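Local coordinates for CIR protein (Plasmodium chabaudi chabaudi, PDB 6ZYV), which is of unknown function but belongs to the Plasmodium-interspersed repeat (PIR) family of variant antigens, probably displayed on the infected red blood cell, at residues I92-L95 with S96-N100; D190-Q193 with K194-D198; Q210-P213 with I214-G218; Y219-L222 with I223-N227. The protein carries 5 engineered substitutions. One frame throughout, in Å; residues are numbered along the deposited sequence.

Interaction 1 of 4, residues I92-L95 with S96-N100; sequences ILWL and SYILN
S96 and I92 meet one turn apart on helix 81-101, and their link is polar. The hydroxyl OG of S96 folds back and gives a hydrogen bond to I92 O at 2.8 Å, while the amide S96 N reaches the same oxygen at 2.9 Å. The two donors come from opposite faces of the carbonyl plane, so one oxygen accepts both. The torsion responsible is chi1 of S96, -58°, which lays OG beside its own backbone N and turns it back toward the preceding turn; the buried hydroxyl is thereby satisfied within its own turn, a familiar habit of serine inside helices. The next rungs are ordinary i to i+4 bonds: Y97 N to L93 O, I98 N to W94 O, and L99 N to L95 O.

The apolar contacts gather on W94. I98 sits over one face of the indole, its CG1 3.7 Å from the centroid of the six-membered ring and 21° off the normal, a CH-pi contact displaced toward the rim; CD1 follows, 3.9 Å from CZ2 of W94. Y97 meets the five-membered ring obliquely, its CD2 4.1 Å from W94 CD1 and the ring planes at 48°. L95 CD1 and L99 CG make a looser contact at 4.3 Å.

All of this is buried in a strand-free helical ectodomain. W94 NE1 is hydrogen-bonded to D19 of helix 8-20, Y97 stacks on Y158 of helix 154-174, I92 packs on helix 134-149, and L95 and L99 face helix 110-118.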
loop_
_atom_site.group_PDB
_atom_site.type_symbol
_atom_site.label_atom_id
_atom_site.label_comp_id
_atom_site.label_asym_id
_atom_site.label_seq_id
_atom_site.Cartn_x
_atom_site.Cartn_y
_atom_site.Cartn_z
ATOM N N ILE A 92 4.748 -2.923 1.099
ATOM C CA ILE A 92 4.814 -4.382 0.994
ATOM C C ILE A 92 3.429 -5.001 0.747
ATOM O O ILE A 92 3.332 -6.021 0.071
ATOM C CB ILE A 92 5.570 -4.963 2.207
ATOM C CG1 ILE A 92 7.067 -4.561 2.086
ATOM C CG2 ILE A 92 5.416 -6.495 2.336
ATOM C CD1 ILE A 92 7.881 -4.760 3.317
ATOM N N LEU A 93 2.359 -4.332 1.176
ATOM C CA LEU A 93 0.990 -4.749 0.878
ATOM C C LEU A 93 0.752 -4.541 -0.621
ATOM O O LEU A 93 0.214 -5.426 -1.278
ATOM C CB LEU A 93 -0.029 -3.925 1.705
ATOM C CG LEU A 93 -1.503 -4.209 1.413
ATOM C CD1 LEU A 93 -1.842 -5.689 1.732
ATOM C CD2 LEU A 93 -2.426 -3.215 2.185
ATOM N N TRP A 94 1.196 -3.390 -1.176
ATOM C CA TRP A 94 1.065 -3.108 -2.603
ATOM C C TRP A 94 1.884 -4.125 -3.396
ATOM O O TRP A 94 1.404 -4.653 -4.400
ATOM C CB TRP A 94 1.530 -1.673 -2.927
ATOM C CG TRP A 94 1.590 -1.377 -4.401
ATOM C CD1 TRP A 94 0.538 -1.071 -5.224
ATOM C CD2 TRP A 94 2.763 -1.435 -5.247
ATOM N NE1 TRP A 94 0.997 -0.876 -6.508
ATOM C CE2 TRP A 94 2.361 -1.087 -6.544
ATOM C CE3 TRP A 94 4.132 -1.682 -5.016
ATOM C CZ2 TRP A 94 3.280 -1.007 -7.617
ATOM C CZ3 TRP A 94 5.023 -1.635 -6.078
ATOM C CH2 TRP A 94 4.596 -1.307 -7.363
ATOM N N LEU A 95 3.113 -4.418 -2.937
ATOM C CA LEU A 95 3.991 -5.367 -3.586
ATOM C C LEU A 95 3.354 -6.762 -3.631
ATOM O O LEU A 95 3.424 -7.424 -4.667
ATOM C CB LEU A 95 5.364 -5.373 -2.900
ATOM C CG LEU A 95 6.433 -6.248 -3.569
ATOM C CD1 LEU A 95 6.644 -5.862 -5.027
ATOM C CD2 LEU A 95 7.746 -6.205 -2.771
ATOM N N SER A 96 2.678 -7.179 -2.539
ATOM C CA SER A 96 1.975 -8.467 -2.471
ATOM C C SER A 96 0.858 -8.515 -3.490
ATOM O O SER A 96 0.677 -9.528 -4.154
ATOM C CB SER A 96 1.397 -8.694 -1.080
ATOM O OG SER A 96 2.457 -8.636 -0.150
ATOM N N TYR A 97 0.112 -7.416 -3.625
ATOM C CA TYR A 97 -0.956 -7.289 -4.600
ATOM C C TYR A 97 -0.380 -7.457 -6.027
ATOM O O TYR A 97 -0.938 -8.212 -6.810
ATOM C CB TYR A 97 -1.719 -5.953 -4.405
ATOM C CG TYR A 97 -2.294 -5.380 -5.677
ATOM C CD1 TYR A 97 -3.455 -5.898 -6.231
ATOM C CD2 TYR A 97 -1.645 -4.354 -6.358
ATOM C CE1 TYR A 97 -3.964 -5.404 -7.424
ATOM C CE2 TYR A 97 -2.120 -3.879 -7.572
ATOM C CZ TYR A 97 -3.291 -4.394 -8.099
ATOM O OH TYR A 97 -3.787 -3.910 -9.297
ATOM N N ILE A 98 0.720 -6.761 -6.356
ATOM C CA ILE A 98 1.354 -6.834 -7.676
ATOM C C ILE A 98 1.827 -8.252 -7.988
ATOM O O ILE A 98 1.528 -8.776 -9.061
ATOM C CB ILE A 98 2.538 -5.823 -7.768
ATOM C CG1 ILE A 98 2.017 -4.384 -7.696
ATOM C CG2 ILE A 98 3.420 -6.066 -9.035
ATOM C CD1 ILE A 98 1.113 -3.998 -8.825
ATOM N N LEU A 99 2.533 -8.880 -7.053
ATOM C CA LEU A 99 3.016 -10.233 -7.254
ATOM C C LEU A 99 1.857 -11.219 -7.395
ATOM O O LEU A 99 1.927 -12.109 -8.230
ATOM C CB LEU A 99 4.017 -10.645 -6.163
ATOM C CG LEU A 99 5.327 -9.828 -6.105
ATOM C CD1 LEU A 99 6.294 -10.443 -5.112
ATOM C CD2 LEU A 99 6.024 -9.749 -7.478
ATOM N N ASN A 100 0.764 -11.011 -6.661
ATOM C CA ASN A 100 -0.422 -11.849 -6.792
ATOM C C ASN A 100 -1.035 -11.684 -8.203
ATOM O O ASN A 100 -1.471 -12.677 -8.788
ATOM C CB ASN A 100 -1.451 -11.515 -5.707
ATOM C CG ASN A 100 -2.664 -12.407 -5.766
ATOM O OD1 ASN A 100 -3.752 -11.996 -6.160
ATOM N ND2 ASN A 100 -2.483 -13.661 -5.414
#

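Interaction 2 of 4, residues D190-Q193 with K194-D198; sequences DEYQ and KFLND
Y192 and L196 form the close-packed side of this turn of helix 181-198. L196 lies over one face of the tyrosine ring: its CG is 4.2 Å from the ring centroid and 19° off the normal, a CH-pi contact set toward the rim. The two methyls divide the work, CD1 settling 3.6 Å from Y192 CE2 and CD2 lying equally near the phenol oxygen. F195 adds a second ring beside the first, its CD2 3.8 Å from Y192 CE1. Since chi1 of Y192 is 177°, its ring leans along the helix toward the following turn, where both partners wait. The OH of Y192 is hydrogen-bonded to Y208 OH of helix 206-211, and I160 of helix 154-174 touches both Y192 and F195.

This is an amphipathic helix in a helical bundle: i to i+4 backbone bonds, such as L196 N to Y192 O, run through it, with Y192, F195 and L196 turned inward, and D190, K194 and D198 exposed.

Away from this packed apolar face, a polar face is held by hydrogen bonds. Q193 bends at chi2, which carries NE2 to N197 OD1 at 3.0 Å. That hydrogen bond is far from straight (135° at the hydrogen), and the donor stands above the carbonyl plane of the asparagine. Both groups have further partners in the last modelled residues of the chain, Q193 NE2 with T240 O and N197 OD1 with T242 N. On the solvent side, K194 NZ makes a salt bridge to D198 OD2 at 3.0 Å, on the syn lone pair of that oxygen.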
loop_
_atom_site.group_PDB
_atom_site.type_symbol
_atom_site.label_atom_id
_atom_site.label_comp_id
_atom_site.label_asym_id
_atom_site.label_seq_id
_atom_site.Cartn_x
_atom_site.Cartn_y
_atom_site.Cartn_z
ATOM N N ASP A 190 -20.212 -2.252 5.301
ATOM C CA ASP A 190 -20.957 -3.445 4.878
ATOM C C ASP A 190 -20.054 -4.355 4.028
ATOM O O ASP A 190 -20.084 -5.562 4.187
ATOM C CB ASP A 190 -22.205 -3.052 4.068
ATOM C CG ASP A 190 -23.328 -2.426 4.888
ATOM O OD1 ASP A 190 -23.242 -2.445 6.135
ATOM O OD2 ASP A 190 -24.293 -1.918 4.281
ATOM N N GLU A 191 -19.246 -3.768 3.143
ATOM C CA GLU A 191 -18.314 -4.495 2.287
ATOM C C GLU A 191 -17.232 -5.186 3.141
ATOM O O GLU A 191 -16.868 -6.329 2.880
ATOM C CB GLU A 191 -17.666 -3.528 1.286
ATOM C CG GLU A 191 -16.790 -4.221 0.261
ATOM C CD GLU A 191 -15.936 -3.308 -0.609
ATOM O OE1 GLU A 191 -16.001 -2.071 -0.417
ATOM O OE2 GLU A 191 -15.195 -3.829 -1.478
ATOM N N TYR A 192 -16.755 -4.499 4.176
ATOM C CA TYR A 192 -15.769 -5.049 5.084
ATOM C C TYR A 192 -16.387 -6.182 5.962
ATOM O O TYR A 192 -15.754 -7.228 6.148
ATOM C CB TYR A 192 -15.183 -3.932 5.938
ATOM C CG TYR A 192 -14.205 -4.455 6.957
ATOM C CD1 TYR A 192 -13.031 -5.088 6.564
ATOM C CD2 TYR A 192 -14.473 -4.362 8.316
ATOM C CE1 TYR A 192 -12.142 -5.595 7.496
ATOM C CE2 TYR A 192 -13.577 -4.841 9.259
ATOM C CZ TYR A 192 -12.409 -5.458 8.845
ATOM O OH TYR A 192 -11.566 -6.005 9.780
ATOM N N GLN A 193 -17.635 -6.004 6.438
ATOM C CA GLN A 193 -18.328 -7.033 7.216
ATOM C C GLN A 193 -18.498 -8.299 6.364
ATOM O O GLN A 193 -18.267 -9.394 6.855
ATOM C CB GLN A 193 -19.709 -6.531 7.686
ATOM C CG GLN A 193 -20.493 -7.551 8.528
ATOM C CD GLN A 193 -19.811 -7.833 9.846
ATOM O OE1 GLN A 193 -19.891 -7.047 10.791
ATOM N NE2 GLN A 193 -19.114 -8.964 9.942
ATOM N N LYS A 194 -18.819 -8.136 5.070
ATOM C CA LYS A 194 -18.950 -9.235 4.130
ATOM C C LYS A 194 -17.590 -9.913 3.915
ATOM O O LYS A 194 -17.538 -11.132 3.812
ATOM C CB LYS A 194 -19.554 -8.763 2.805
ATOM C CG LYS A 194 -19.844 -9.903 1.842
ATOM C CD LYS A 194 -20.782 -9.491 0.697
ATOM C CE LYS A 194 -21.016 -10.613 -0.293
ATOM N NZ LYS A 194 -19.834 -10.818 -1.165
ATOM N N PHE A 195 -16.499 -9.146 3.880
ATOM C CA PHE A 195 -15.153 -9.700 3.744
ATOM C C PHE A 195 -14.822 -10.623 4.961
ATOM O O PHE A 195 -14.262 -11.698 4.780
ATOM C CB PHE A 195 -14.124 -8.561 3.582
ATOM C CG PHE A 195 -12.695 -8.931 3.907
ATOM C CD1 PHE A 195 -11.918 -9.634 2.997
ATOM C CD2 PHE A 195 -12.149 -8.616 5.140
ATOM C CE1 PHE A 195 -10.633 -10.016 3.320
ATOM C CE2 PHE A 195 -10.862 -9.004 5.470
ATOM C CZ PHE A 195 -10.109 -9.694 4.562
ATOM N N LEU A 196 -15.167 -10.192 6.182
ATOM C CA LEU A 196 -14.913 -10.967 7.393
ATOM C C LEU A 196 -15.720 -12.260 7.386
ATOM O O LEU A 196 -15.187 -13.324 7.719
ATOM C CB LEU A 196 -15.235 -10.144 8.655
ATOM C CG LEU A 196 -14.400 -8.874 8.878
ATOM C CD1 LEU A 196 -14.877 -8.091 10.127
ATOM C CD2 LEU A 196 -12.921 -9.208 8.980
ATOM N N ASN A 197 -17.009 -12.162 6.995
ATOM C CA ASN A 197 -17.950 -13.281 6.929
ATOM C C ASN A 197 -17.595 -14.263 5.825
ATOM O O ASN A 197 -17.481 -15.436 6.104
ATOM C CB ASN A 197 -19.397 -12.787 6.771
ATOM C CG ASN A 197 -19.895 -11.948 7.918
ATOM O OD1 ASN A 197 -19.194 -11.746 8.906
ATOM N ND2 ASN A 197 -21.112 -11.424 7.830
ATOM N N ASP A 198 -17.397 -13.809 4.595
ATOM C CA ASP A 198 -17.087 -14.680 3.471
ATOM C C ASP A 198 -15.777 -15.426 3.644
ATOM O O ASP A 198 -15.660 -16.564 3.201
ATOM C CB ASP A 198 -17.013 -13.883 2.159
ATOM C CG ASP A 198 -18.325 -13.342 1.628
ATOM O OD1 ASP A 198 -19.392 -13.651 2.229
ATOM O OD2 ASP A 198 -18.288 -12.605 0.619
#

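Interaction 3 of 4, residues Q210-P213 with I214-G218; sequences QILP and ILSNG
L212 O receives S216 N at 3.0 Å, an almost straight hydrogen bond (172°), and P213 O receives N217 N, so the backbone from L212 onward passes into the regular i to i+4 pattern of helix 213-226. The motif is a helix start with proline in the first turn: P213 has no N-H to give, and at such a position none is required. One step earlier, I214 N, an i to i+3 donor above the plane of the I211 carbonyl, bonds to I211 O at 3.2 Å and bridges the join with helix 206-211.

Among the side chains, I214 turns back along the chain and lays CG1 and CD1 each 3.5 Å from I211 O, packing hydrocarbon beside the bonded carbonyl. Its CD1 only grazes CB of I211. I211 itself packs against helices 134-149 and 154-174, while L212 and L215 both touch Y192 of helix 181-198. S216 has chi1 at 62°, a value that swings OG back to the helix start, where it makes a weak hydrogen bond to L212 O. N217 takes a different torsion, CG beside its own backbone N, and its ND2 rests 3.6 Å from P213 CB.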
loop_
_atom_site.group_PDB
_atom_site.type_symbol
_atom_site.label_atom_id
_atom_site.label_comp_id
_atom_site.label_asym_id
_atom_site.label_seq_id
_atom_site.Cartn_x
_atom_site.Cartn_y
_atom_site.Cartn_z
ATOM N N GLN A 210 -2.222 -7.514 13.050
ATOM C CA GLN A 210 -1.135 -6.675 12.575
ATOM C C GLN A 210 -1.406 -6.035 11.225
ATOM O O GLN A 210 -0.718 -5.070 10.888
ATOM C CB GLN A 210 0.191 -7.427 12.557
ATOM C CG GLN A 210 0.738 -7.737 13.932
ATOM C CD GLN A 210 2.250 -7.800 13.929
ATOM O OE1 GLN A 210 2.843 -8.847 14.192
ATOM N NE2 GLN A 210 2.911 -6.681 13.624
ATOM N N ILE A 211 -2.354 -6.559 10.423
ATOM C CA ILE A 211 -2.698 -5.880 9.145
ATOM C C ILE A 211 -3.954 -4.996 9.310
ATOM O O ILE A 211 -4.074 -3.981 8.646
ATOM C CB ILE A 211 -2.790 -6.829 7.931
ATOM C CG1 ILE A 211 -3.943 -7.833 8.094
ATOM C CG2 ILE A 211 -1.475 -7.546 7.782
ATOM C CD1 ILE A 211 -4.223 -8.664 6.856
ATOM N N LEU A 212 -4.857 -5.368 10.236
ATOM C CA LEU A 212 -6.047 -4.602 10.564
ATOM C C LEU A 212 -5.796 -3.070 10.778
ATOM O O LEU A 212 -6.578 -2.301 10.228
ATOM C CB LEU A 212 -6.754 -5.228 11.773
ATOM C CG LEU A 212 -8.022 -4.546 12.278
ATOM C CD1 LEU A 212 -9.047 -4.386 11.166
ATOM C CD2 LEU A 212 -8.619 -5.334 13.446
ATOM N N PRO A 213 -4.732 -2.586 11.482
ATOM C CA PRO A 213 -4.545 -1.122 11.632
ATOM C C PRO A 213 -4.558 -0.288 10.347
ATOM O O PRO A 213 -4.905 0.880 10.407
ATOM C CB PRO A 213 -3.203 -1.003 12.354
ATOM C CG PRO A 213 -3.138 -2.257 13.157
ATOM C CD PRO A 213 -3.704 -3.319 12.242
ATOM N N ILE A 214 -4.227 -0.864 9.199
ATOM C CA ILE A 214 -4.295 -0.166 7.911
ATOM C C ILE A 214 -5.751 0.340 7.666
ATOM O O ILE A 214 -5.970 1.505 7.308
ATOM C CB ILE A 214 -3.872 -1.154 6.780
ATOM C CG1 ILE A 214 -2.378 -1.526 6.856
ATOM C CG2 ILE A 214 -4.263 -0.634 5.403
ATOM C CD1 ILE A 214 -2.027 -2.814 6.077
ATOM N N LEU A 215 -6.737 -0.549 7.907
ATOM C CA LEU A 215 -8.131 -0.202 7.715
ATOM C C LEU A 215 -8.719 0.505 8.919
ATOM O O LEU A 215 -9.493 1.436 8.715
ATOM C CB LEU A 215 -8.957 -1.466 7.421
ATOM C CG LEU A 215 -8.511 -2.318 6.247
ATOM C CD1 LEU A 215 -9.412 -3.551 6.107
ATOM C CD2 LEU A 215 -8.486 -1.512 4.958
ATOM N N SER A 216 -8.423 0.050 10.157
ATOM C CA SER A 216 -9.030 0.689 11.321
ATOM C C SER A 216 -8.535 2.113 11.521
ATOM O O SER A 216 -9.364 2.974 11.790
ATOM C CB SER A 216 -8.922 -0.148 12.586
ATOM O OG SER A 216 -7.574 -0.348 12.944
ATOM N N ASN A 217 -7.226 2.383 11.344
ATOM C CA ASN A 217 -6.731 3.753 11.463
ATOM C C ASN A 217 -7.172 4.566 10.240
ATOM O O ASN A 217 -7.604 5.709 10.400
ATOM C CB ASN A 217 -5.214 3.808 11.624
ATOM C CG ASN A 217 -4.721 3.155 12.892
ATOM O OD1 ASN A 217 -5.381 3.158 13.922
ATOM N ND2 ASN A 217 -3.536 2.579 12.840
ATOM N N GLY A 218 -7.112 3.958 9.055
ATOM C CA GLY A 218 -7.518 4.619 7.821
ATOM C C GLY A 218 -8.968 5.065 7.784
ATOM O O GLY A 218 -9.260 6.185 7.369
#

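Interaction 4 of 4, residues Y219-L222 with I223-N227; sequences YDNL and IKKCN
I223 lies against Y219 one turn earlier on helix 213-226, and its side chain can be followed outward. CB stands 3.9 Å from Y219 O, the carbonyl that accepts the hydrogen bond from I223 N. With chi1 at 68°, CG1 sits between the backbone N and the carbonyl carbon and nestles 3.5 Å from D220 O. The other branch, CG2, goes over one face of the tyrosine, 4.0 Å from the ring centroid and 25° off the normal, in a CH-pi contact nearest CE1 and CZ. At the tip, CD1 reaches 3.8 Å from Y219 CE2, so the two branches together lie along the ring.

The other pairs are lighter. L222 CD1 lies 4.1 Å from C226 SG, the sulfur bonded to C181. K225 bends at chi2 (-62°), which brings its aliphatic chain past the amide of N221, with CE 3.8 Å from OD1. The ND2 of that amide is hydrogen-bonded to D6 OD1 and Y168 OH.

This last part of the helix is gripped from several directions. The disulfide ties it to C181 at the start of helix 181-198; farther along that helix Y219 meets A185, F188 and V189. L222, K225 and C226 lie on L171 of helix 154-174, while the loop beyond the helix turns back to place F234 on I223 and P235 O as acceptor for Y219 OH.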
loop_
_atom_site.group_PDB
_atom_site.type_symbol
_atom_site.label_atom_id
_atom_site.label_comp_id
_atom_site.label_asym_id
_atom_site.label_seq_id
_atom_site.Cartn_x
_atom_site.Cartn_y
_atom_site.Cartn_z
ATOM N N TYR A 219 -9.880 4.197 8.221
ATOM C CA TYR A 219 -11.301 4.493 8.288
ATOM C C TYR A 219 -11.579 5.554 9.377
ATOM O O TYR A 219 -12.291 6.515 9.117
ATOM C CB TYR A 219 -12.117 3.215 8.552
ATOM C CG TYR A 219 -13.605 3.471 8.646
ATOM C CD1 TYR A 219 -14.340 3.837 7.528
ATOM C CD2 TYR A 219 -14.267 3.394 9.867
ATOM C CE1 TYR A 219 -15.705 4.092 7.615
ATOM C CE2 TYR A 219 -15.624 3.659 9.970
ATOM C CZ TYR A 219 -16.341 4.013 8.842
ATOM O OH TYR A 219 -17.682 4.303 8.949
ATOM N N ASP A 220 -10.962 5.423 10.559
ATOM C CA ASP A 220 -11.128 6.383 11.647
ATOM C C ASP A 220 -10.692 7.779 11.201
ATOM O O ASP A 220 -11.410 8.753 11.443
ATOM C CB ASP A 220 -10.316 5.964 12.889
ATOM C CG ASP A 220 -10.943 4.885 13.760
ATOM O OD1 ASP A 220 -12.148 4.559 13.545
ATOM O OD2 ASP A 220 -10.223 4.344 14.646
ATOM N N ASN A 221 -9.557 7.870 10.492
ATOM C CA ASN A 221 -9.089 9.165 10.022
ATOM C C ASN A 221 -10.038 9.716 8.960
ATOM O O ASN A 221 -10.342 10.906 8.977
ATOM C CB ASN A 221 -7.647 9.115 9.523
ATOM C CG ASN A 221 -7.212 10.464 8.961
ATOM O OD1 ASN A 221 -6.863 11.390 9.720
ATOM N ND2 ASN A 221 -7.303 10.635 7.627
ATOM N N LEU A 222 -10.504 8.858 8.044
ATOM C CA LEU A 222 -11.398 9.297 6.977
ATOM C C LEU A 222 -12.701 9.969 7.528
ATOM O O LEU A 222 -13.046 11.085 7.113
ATOM C CB LEU A 222 -11.707 8.108 6.046
ATOM C CG LEU A 222 -12.481 8.339 4.731
ATOM C CD1 LEU A 222 -14.000 8.264 4.945
ATOM C CD2 LEU A 222 -12.038 9.601 3.988
ATOM N N ILE A 223 -13.373 9.313 8.478
ATOM C CA ILE A 223 -14.619 9.838 9.004
ATOM C C ILE A 223 -14.393 11.090 9.866
ATOM O O ILE A 223 -15.240 11.985 9.856
ATOM C CB ILE A 223 -15.479 8.743 9.685
ATOM C CG1 ILE A 223 -14.850 8.213 10.991
ATOM C CG2 ILE A 223 -15.757 7.618 8.681
ATOM C CD1 ILE A 223 -15.649 7.002 11.669
ATOM N N LYS A 224 -13.235 11.200 10.537
ATOM C CA LYS A 224 -12.885 12.403 11.273
ATOM C C LYS A 224 -12.726 13.575 10.271
ATOM O O LYS A 224 -13.133 14.683 10.579
ATOM C CB LYS A 224 -11.562 12.215 12.039
ATOM C CG LYS A 224 -11.690 11.411 13.326
ATOM C CD LYS A 224 -10.311 11.138 13.932
ATOM C CE LYS A 224 -10.373 10.415 15.255
ATOM N NZ LYS A 224 -9.027 10.336 15.902
ATOM N N LYS A 225 -12.126 13.325 9.078
ATOM C CA LYS A 225 -11.924 14.351 8.056
ATOM C C LYS A 225 -13.249 14.748 7.401
ATOM O O LYS A 225 -13.473 15.929 7.180
ATOM C CB LYS A 225 -10.872 13.937 6.997
ATOM C CG LYS A 225 -9.443 13.821 7.538
ATOM C CD LYS A 225 -8.900 15.156 8.088
ATOM C CE LYS A 225 -7.555 15.019 8.786
ATOM N NZ LYS A 225 -6.916 16.349 9.051
ATOM N N CYS A 226 -14.150 13.792 7.141
ATOM C CA CYS A 226 -15.472 14.118 6.591
ATOM C C CYS A 226 -16.243 14.972 7.562
ATOM O O CYS A 226 -16.845 15.958 7.146
ATOM C CB CYS A 226 -16.249 12.862 6.228
ATOM S SG CYS A 226 -15.639 12.034 4.740
ATOM N N ASN A 227 -16.134 14.676 8.873
ATOM C CA ASN A 227 -16.795 15.477 9.891
ATOM C C ASN A 227 -16.117 16.821 10.183
ATOM O O ASN A 227 -16.405 17.450 11.202
ATOM C CB ASN A 227 -17.019 14.672 11.169
ATOM C CG ASN A 227 -18.388 14.055 11.209
ATOM O OD1 ASN A 227 -19.297 14.421 10.450
ATOM N ND2 ASN A 227 -18.586 13.099 12.090
#

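Overall arrangement
Along the chain the four contacts come in numerical order, all in a strand-free ectodomain of helices and loops. Interaction 1, on helix 81-101, lies nearest the middle, about 8 Å from the chain centre, whereas interactions 2 and 4 lie some 20 Å out, on helices 181-198 and 213-226. Interaction 3 joins them: its centre is about 17 Å from that of interaction 1, which it touches through L93 CD2 and I214 CD1 (3.9 Å), and about 15 Å from interaction 2, where Y192 CE1 meets L215 CD1 at 3.7 Å. Interaction 4 follows directly on helix 213-226, which interaction 3 shares. Helix 154-174 borders all four, a common neighbour of the inner helices and the disulfide-linked pair.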